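Local coordinates for lipopolysaccharide core heptose(I) kinase WaaP (Pseudomonas aeruginosa, PDB 6DFL), which phosphorylates the first heptose of the lipopolysaccharide inner core with ATP and also autophosphorylates on tyrosine, at residues L5-P8 and F9-L12; G102-P105 and A106-H109; P135-R138 and L139-L143. One frame throughout, in Å; residues are numbered along the deposited sequence.

Contact 1. Residues L5-P8 and F9-L12; sequences LEEP and FKRL
Leu12 N donates to Pro8 O across 3.3 Å, and an N-H...O angle of 165° marks this as the straight bond of the turn. Lys10 N reaches Glu6 O at 2.9 Å but is poorly aligned, a weak bond. The salt bridge between Glu7 OE1 and Arg11 NH1 is also weak, at 3.4 Å, although the carboxylate and guanidinium planes are just 14° apart. Glu7 gets there by folding back at chi2 (-56°), which also sets Glu7 OE2 3.1 Å from Lys10 CB.

The peptide bond before Pro8 is cis. The pyrrolidine lies beside the Phe9 side chain, with Pro8 CG over one face of the Phe9 ring in a CH-pi contact, 4.2 Å from the centroid and fairly close to the normal; Pro8 CD touches Phe9 CD2 at 3.6 Å. Leu5 CB packs against Lys10 CG at 4.2 Å. These contacts lie where the chain turns from strand 2-5 into the short helix 9-12. Glu6 pairs through its backbone with Val96 on strand 95-101, and Phe9 meets Tyr48 of strand 48-53 edge-to-face while also touching Val96, so the turn is fastened to the antiparallel five-stranded sheet.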
loop_
_atom_site.group_PDB
_atom_site.type_symbol
_atom_site.label_atom_id
_atom_site.label_comp_id
_atom_site.label_asym_id
_atom_site.label_seq_id
_atom_site.Cartn_x
_atom_site.Cartn_y
_atom_site.Cartn_z
ATOM N N LEU A 5 -25.265 15.252 -4.307
ATOM C CA LEU A 5 -24.749 15.781 -5.559
ATOM C C LEU A 5 -23.753 16.896 -5.271
ATOM O O LEU A 5 -23.971 17.729 -4.386
ATOM C CB LEU A 5 -25.880 16.293 -6.453
ATOM C CG LEU A 5 -26.784 15.219 -7.056
ATOM C CD1 LEU A 5 -27.818 15.841 -7.977
ATOM C CD2 LEU A 5 -25.972 14.174 -7.795
ATOM N N GLU A 6 -22.644 16.883 -6.002
ATOM C CA GLU A 6 -21.629 17.924 -5.953
ATOM C C GLU A 6 -21.347 18.378 -7.378
ATOM O O GLU A 6 -21.895 17.839 -8.346
ATOM C CB GLU A 6 -20.350 17.421 -5.274
ATOM C CG GLU A 6 -19.848 18.324 -4.177
ATOM C CD GLU A 6 -20.661 18.183 -2.904
ATOM O OE1 GLU A 6 -20.571 17.102 -2.272
ATOM O OE2 GLU A 6 -21.392 19.139 -2.544
ATOM N N GLU A 7 -20.480 19.363 -7.514
ATOM C CA GLU A 7 -20.231 19.863 -8.856
ATOM C C GLU A 7 -19.367 18.881 -9.649
ATOM O O GLU A 7 -18.492 18.220 -9.083
ATOM C CB GLU A 7 -19.559 21.235 -8.799
ATOM C CG GLU A 7 -20.489 22.358 -8.325
ATOM C CD GLU A 7 -21.748 22.492 -9.169
ATOM O OE1 GLU A 7 -21.646 22.446 -10.416
ATOM O OE2 GLU A 7 -22.841 22.647 -8.582
ATOM N N PRO A 8 -19.572 18.792 -10.981
ATOM C CA PRO A 8 -20.458 19.650 -11.780
ATOM C C PRO A 8 -21.904 19.169 -11.900
ATOM O O PRO A 8 -22.739 19.891 -12.444
ATOM C CB PRO A 8 -19.785 19.640 -13.154
ATOM C CG PRO A 8 -19.180 18.283 -13.241
ATOM C CD PRO A 8 -18.775 17.892 -11.834
ATOM N N PHE A 9 -22.202 17.983 -11.379
ATOM C CA PHE A 9 -23.504 17.363 -11.583
ATOM C C PHE A 9 -24.614 17.947 -10.717
ATOM O O PHE A 9 -25.781 17.591 -10.924
ATOM C CB PHE A 9 -23.387 15.864 -11.338
ATOM C CG PHE A 9 -22.289 15.228 -12.126
ATOM C CD1 PHE A 9 -22.526 14.761 -13.419
ATOM C CD2 PHE A 9 -21.011 15.125 -11.598
ATOM C CE1 PHE A 9 -21.518 14.184 -14.156
ATOM C CE2 PHE A 9 -19.995 14.548 -12.338
ATOM C CZ PHE A 9 -20.250 14.079 -13.619
ATOM N N LYS A 10 -24.290 18.822 -9.759
ATOM C CA LYS A 10 -25.329 19.463 -8.956
ATOM C C LYS A 10 -26.199 20.368 -9.821
ATOM O O LYS A 10 -27.432 20.256 -9.817
ATOM C CB LYS A 10 -24.695 20.257 -7.813
ATOM C CG LYS A 10 -25.574 20.458 -6.583
ATOM C CD LYS A 10 -24.766 21.123 -5.451
ATOM C CE LYS A 10 -25.341 20.839 -4.068
ATOM N NZ LYS A 10 -26.654 21.502 -3.847
ATOM N N ARG A 11 -25.568 21.275 -10.578
ATOM C CA ARG A 11 -26.315 22.069 -11.547
ATOM C C ARG A 11 -26.779 21.204 -12.714
ATOM O O ARG A 11 -27.962 21.228 -13.079
ATOM C CB ARG A 11 -25.473 23.252 -12.037
ATOM C CG ARG A 11 -24.155 22.885 -12.708
ATOM C CD ARG A 11 -23.587 24.048 -13.516
ATOM N NE ARG A 11 -22.848 23.580 -14.688
ATOM C CZ ARG A 11 -21.552 23.284 -14.686
ATOM N NH1 ARG A 11 -20.849 23.412 -13.565
ATOM N NH2 ARG A 11 -20.960 22.861 -15.803
ATOM N N LEU A 12 -25.868 20.397 -13.281
ATOM C CA LEU A 12 -26.180 19.605 -14.468
ATOM C C LEU A 12 -27.472 18.824 -14.313
ATOM O O LEU A 12 -28.189 18.610 -15.295
ATOM C CB LEU A 12 -25.036 18.638 -14.788
ATOM C CG LEU A 12 -24.057 19.024 -15.903
ATOM C CD1 LEU A 12 -23.254 20.258 -15.512
ATOM C CD2 LEU A 12 -23.127 17.865 -16.272
#

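Contact 2. Residues G102-P105 and A106-H109; sequences GSDP and ARQH
Gln108 folds its amide back over Gly102 in the beta-hairpin loop that joins antiparallel strands 95-101 and 109-115 of the five-stranded sheet. This is the close-packed part of the contact. Bending at chi2 (-84°) brings NE2 between two carbonyls: Gln108 NE2 lies 2.9 Å from Gly102 O, and Gln108 NE2 also lies 3.3 Å from Asp104 O. Both bonds are weak, yet together they tie one amide nitrogen to two points of the loop. Gln108 NE2 sits 3.2 Å from Pro105 CA, and Gln108 CG is 3.4 Å from Pro105 O, so the side chain lies against the backbone of Gly102 and Pro105. Gly102 has no side chain, and the amide lies close over its backbone.

The Arg107 side chain is the loose part. It runs extended from CG to NE, and its charge makes no contact with that of Asp104: Asp104 OD2 and Arg107 NE are 5.0 Å apart. At the base of the loop, His109 pairs through its backbone with Arg101. An Asx turn at Asp104 supplies the straightest of the three bonds, at 158°: Asp104 OD1 accepts from Ala106 N at 3.1 Å, the N-H arriving from above the carboxylate, 51° out of its plane.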
loop_
_atom_site.group_PDB
_atom_site.type_symbol
_atom_site.label_atom_id
_atom_site.label_comp_id
_atom_site.label_asym_id
_atom_site.label_seq_id
_atom_site.Cartn_x
_atom_site.Cartn_y
_atom_site.Cartn_z
ATOM N N GLY A 102 -35.084 2.893 -3.672
ATOM C CA GLY A 102 -35.761 1.632 -3.905
ATOM C C GLY A 102 -36.717 1.231 -2.805
ATOM O O GLY A 102 -36.413 1.382 -1.614
ATOM N N SER A 103 -37.879 0.709 -3.207
ATOM C CA SER A 103 -38.880 0.254 -2.247
ATOM C C SER A 103 -38.391 -0.948 -1.446
ATOM O O SER A 103 -38.810 -1.147 -0.298
ATOM C CB SER A 103 -40.192 -0.078 -2.974
ATOM O OG SER A 103 -39.973 -0.569 -4.299
ATOM N N ASP A 104 -37.508 -1.760 -2.031
ATOM C CA ASP A 104 -36.872 -2.860 -1.322
ATOM C C ASP A 104 -35.490 -2.398 -0.881
ATOM O O ASP A 104 -34.575 -2.318 -1.716
ATOM C CB ASP A 104 -36.771 -4.095 -2.221
ATOM C CG ASP A 104 -36.320 -5.340 -1.470
ATOM O OD1 ASP A 104 -35.827 -5.210 -0.323
ATOM O OD2 ASP A 104 -36.470 -6.450 -2.045
ATOM N N PRO A 105 -35.279 -2.077 0.396
ATOM C CA PRO A 105 -33.943 -1.615 0.819
ATOM C C PRO A 105 -32.820 -2.595 0.495
ATOM O O PRO A 105 -31.653 -2.193 0.517
ATOM C CB PRO A 105 -34.100 -1.402 2.333
ATOM C CG PRO A 105 -35.400 -2.083 2.716
ATOM C CD PRO A 105 -36.262 -2.029 1.490
ATOM N N ALA A 106 -33.127 -3.853 0.166
ATOM C CA ALA A 106 -32.097 -4.804 -0.247
ATOM C C ALA A 106 -31.728 -4.640 -1.719
ATOM O O ALA A 106 -30.543 -4.630 -2.077
ATOM C CB ALA A 106 -32.573 -6.236 0.019
ATOM N N ARG A 107 -32.736 -4.528 -2.583
ATOM C CA ARG A 107 -32.563 -4.421 -4.028
ATOM C C ARG A 107 -32.753 -2.957 -4.434
ATOM O O ARG A 107 -33.793 -2.561 -4.968
ATOM C CB ARG A 107 -33.544 -5.356 -4.738
ATOM C CG ARG A 107 -33.363 -6.817 -4.362
ATOM C CD ARG A 107 -34.197 -7.742 -5.248
ATOM N NE ARG A 107 -33.732 -9.131 -5.188
ATOM C CZ ARG A 107 -34.331 -10.162 -5.790
ATOM N NH1 ARG A 107 -35.435 -9.980 -6.509
ATOM N NH2 ARG A 107 -33.823 -11.385 -5.669
ATOM N N GLN A 108 -31.722 -2.153 -4.180
ATOM C CA GLN A 108 -31.713 -0.722 -4.458
ATOM C C GLN A 108 -31.132 -0.443 -5.841
ATOM O O GLN A 108 -30.301 -1.197 -6.346
ATOM C CB GLN A 108 -30.875 0.019 -3.404
ATOM C CG GLN A 108 -31.433 0.043 -1.983
ATOM C CD GLN A 108 -32.435 1.163 -1.780
ATOM O OE1 GLN A 108 -32.157 2.325 -2.082
ATOM N NE2 GLN A 108 -33.620 0.815 -1.290
ATOM N N HIS A 109 -31.552 0.665 -6.440
ATOM C CA HIS A 109 -30.890 1.233 -7.612
ATOM C C HIS A 109 -29.904 2.291 -7.115
ATOM O O HIS A 109 -30.313 3.277 -6.497
ATOM C CB HIS A 109 -31.916 1.843 -8.576
ATOM C CG HIS A 109 -31.315 2.549 -9.761
ATOM N ND1 HIS A 109 -31.976 3.551 -10.443
ATOM C CD2 HIS A 109 -30.132 2.386 -10.401
ATOM C CE1 HIS A 109 -31.221 3.983 -11.439
ATOM N NE2 HIS A 109 -30.096 3.292 -11.436
#

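Contact 3. Residues P135-R138 and L139-L143; sequences PPPR and LKRAL
Three successive i to i+4 backbone bonds join Pro136-Arg138 to Lys140-Ala142. Lys140 N to Pro136 O, Arg141 N to Pro137 O and Ala142 N to Arg138 O all run 2.9 to 3.0 Å and are nearly straight.

Apolar contacts follow the prolines. Pro136 CB and Leu139 CB meet at 4.0 Å, where the two side chains run alongside each other. Pro135 CG reaches Lys140 CB at the same 4.0 Å. This is the first turn of helix 137-156, in the kinase-like fold of the family, with Pro136 at the N-cap; Pro137 has no N-H to donate, which costs nothing in the first turn, where N-H groups have no acceptor within the helix, and its ring suits the helical phi of -53°.

Charged groups make the third set. Arg141, bent at chi3 (-91°), lays its guanidinium back over Pro137, so that Pro137 CB stands over one face and Arg141 NH2 is 3.2 Å from that carbon. The same NH2 bonds to the backbone of the chain of another protein. Lys140, stretched out beyond CG, makes salt bridges with Asp223 and with an acidic side chain of that other protein chain, while Arg138 NH1 pairs with Asp180.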
loop_
_atom_site.group_PDB
_atom_site.type_symbol
_atom_site.label_atom_id
_atom_site.label_comp_id
_atom_site.label_asym_id
_atom_site.label_seq_id
_atom_site.Cartn_x
_atom_site.Cartn_y
_atom_site.Cartn_z
ATOM N N PRO A 135 14.976 -0.206 -9.058
ATOM C CA PRO A 135 14.826 1.233 -8.804
ATOM C C PRO A 135 15.852 1.717 -7.793
ATOM O O PRO A 135 16.555 0.903 -7.173
ATOM C CB PRO A 135 13.410 1.323 -8.225
ATOM C CG PRO A 135 13.321 0.054 -7.415
ATOM C CD PRO A 135 14.003 -1.000 -8.289
ATOM N N PRO A 136 15.958 3.026 -7.584
ATOM C CA PRO A 136 16.770 3.529 -6.458
ATOM C C PRO A 136 16.278 2.922 -5.159
ATOM O O PRO A 136 15.065 2.917 -4.906
ATOM C CB PRO A 136 16.526 5.046 -6.474
ATOM C CG PRO A 136 15.960 5.350 -7.831
ATOM C CD PRO A 136 15.285 4.108 -8.326
ATOM N N PRO A 137 17.175 2.391 -4.322
ATOM C CA PRO A 137 16.720 1.799 -3.053
ATOM C C PRO A 137 15.860 2.735 -2.226
ATOM O O PRO A 137 14.816 2.315 -1.718
ATOM C CB PRO A 137 18.035 1.449 -2.346
ATOM C CG PRO A 137 19.014 1.260 -3.456
ATOM C CD PRO A 137 18.630 2.272 -4.499
ATOM N N ARG A 138 16.249 4.002 -2.098
ATOM C CA ARG A 138 15.487 4.892 -1.227
ATOM C C ARG A 138 14.088 5.141 -1.781
ATOM O O ARG A 138 13.110 5.143 -1.025
ATOM C CB ARG A 138 16.239 6.205 -1.013
ATOM C CG ARG A 138 16.443 6.531 0.465
ATOM C CD ARG A 138 17.297 7.779 0.699
ATOM N NE ARG A 138 16.546 9.007 0.460
ATOM C CZ ARG A 138 16.693 9.774 -0.615
ATOM N NH1 ARG A 138 15.961 10.875 -0.752
ATOM N NH2 ARG A 138 17.577 9.442 -1.551
ATOM N N LEU A 139 13.966 5.335 -3.098
ATOM C CA LEU A 139 12.638 5.425 -3.697
ATOM C C LEU A 139 11.814 4.184 -3.385
ATOM O O LEU A 139 10.642 4.278 -2.998
ATOM C CB LEU A 139 12.735 5.607 -5.206
ATOM C CG LEU A 139 11.334 5.714 -5.803
ATOM C CD1 LEU A 139 10.583 6.858 -5.133
ATOM C CD2 LEU A 139 11.404 5.929 -7.296
ATOM N N LYS A 140 12.420 3.012 -3.535
ATOM C CA LYS A 140 11.717 1.768 -3.267
ATOM C C LYS A 140 11.172 1.756 -1.847
ATOM O O LYS A 140 9.963 1.631 -1.628
ATOM C CB LYS A 140 12.659 0.594 -3.508
ATOM C CG LYS A 140 12.036 -0.758 -3.316
ATOM C CD LYS A 140 13.105 -1.804 -3.466
ATOM C CE LYS A 140 12.534 -3.182 -3.310
ATOM N NZ LYS A 140 13.664 -4.133 -3.134
ATOM N N ARG A 141 12.054 1.936 -0.863
ATOM C CA ARG A 141 11.632 1.845 0.532
ATOM C C ARG A 141 10.607 2.923 0.885
ATOM O O ARG A 141 9.648 2.664 1.620
ATOM C CB ARG A 141 12.859 1.907 1.435
ATOM C CG ARG A 141 13.789 0.699 1.264
ATOM C CD ARG A 141 14.938 0.756 2.276
ATOM N NE ARG A 141 16.116 1.450 1.767
ATOM C CZ ARG A 141 17.207 0.833 1.324
ATOM N NH1 ARG A 141 17.278 -0.495 1.315
ATOM N NH2 ARG A 141 18.233 1.553 0.894
ATOM N N ALA A 142 10.752 4.120 0.328
ATOM C CA ALA A 142 9.746 5.148 0.568
ATOM C C ALA A 142 8.369 4.723 0.065
ATOM O O ALA A 142 7.357 5.011 0.719
ATOM C CB ALA A 142 10.174 6.455 -0.089
ATOM N N LEU A 143 8.299 4.035 -1.085
ATOM C CA LEU A 143 7.006 3.567 -1.583
ATOM C C LEU A 143 6.456 2.436 -0.722
ATOM O O LEU A 143 5.287 2.461 -0.326
ATOM C CB LEU A 143 7.138 3.126 -3.038
ATOM C CG LEU A 143 7.276 4.295 -3.999
ATOM C CD1 LEU A 143 7.792 3.833 -5.339
ATOM C CD2 LEU A 143 5.943 4.977 -4.164
#

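How the contacts relate
All three are local contacts within one continuous run of chain, and none touches another: nearest atoms are about 12 Å apart for contacts 1 and 2, about 28 Å for 1 and 3, and about 36 Å for 2 and 3. Contacts 1 and 2 both border strand 95-101: contact 1 follows its neighbour, edge strand 2-5, and pairs Glu6 with Val96; contact 2 is the loop after it. Contact 3 begins a helix on the opposite side of the chain's centre. Contacts 1 and 3 are partly buried and combine backbone bonds with proline packing, whereas contact 2 is a surface loop tied by side-chain-to-backbone bonds. Contact 3 alone meets another protein chain, chiefly through Lys140, Arg141 and Pro137.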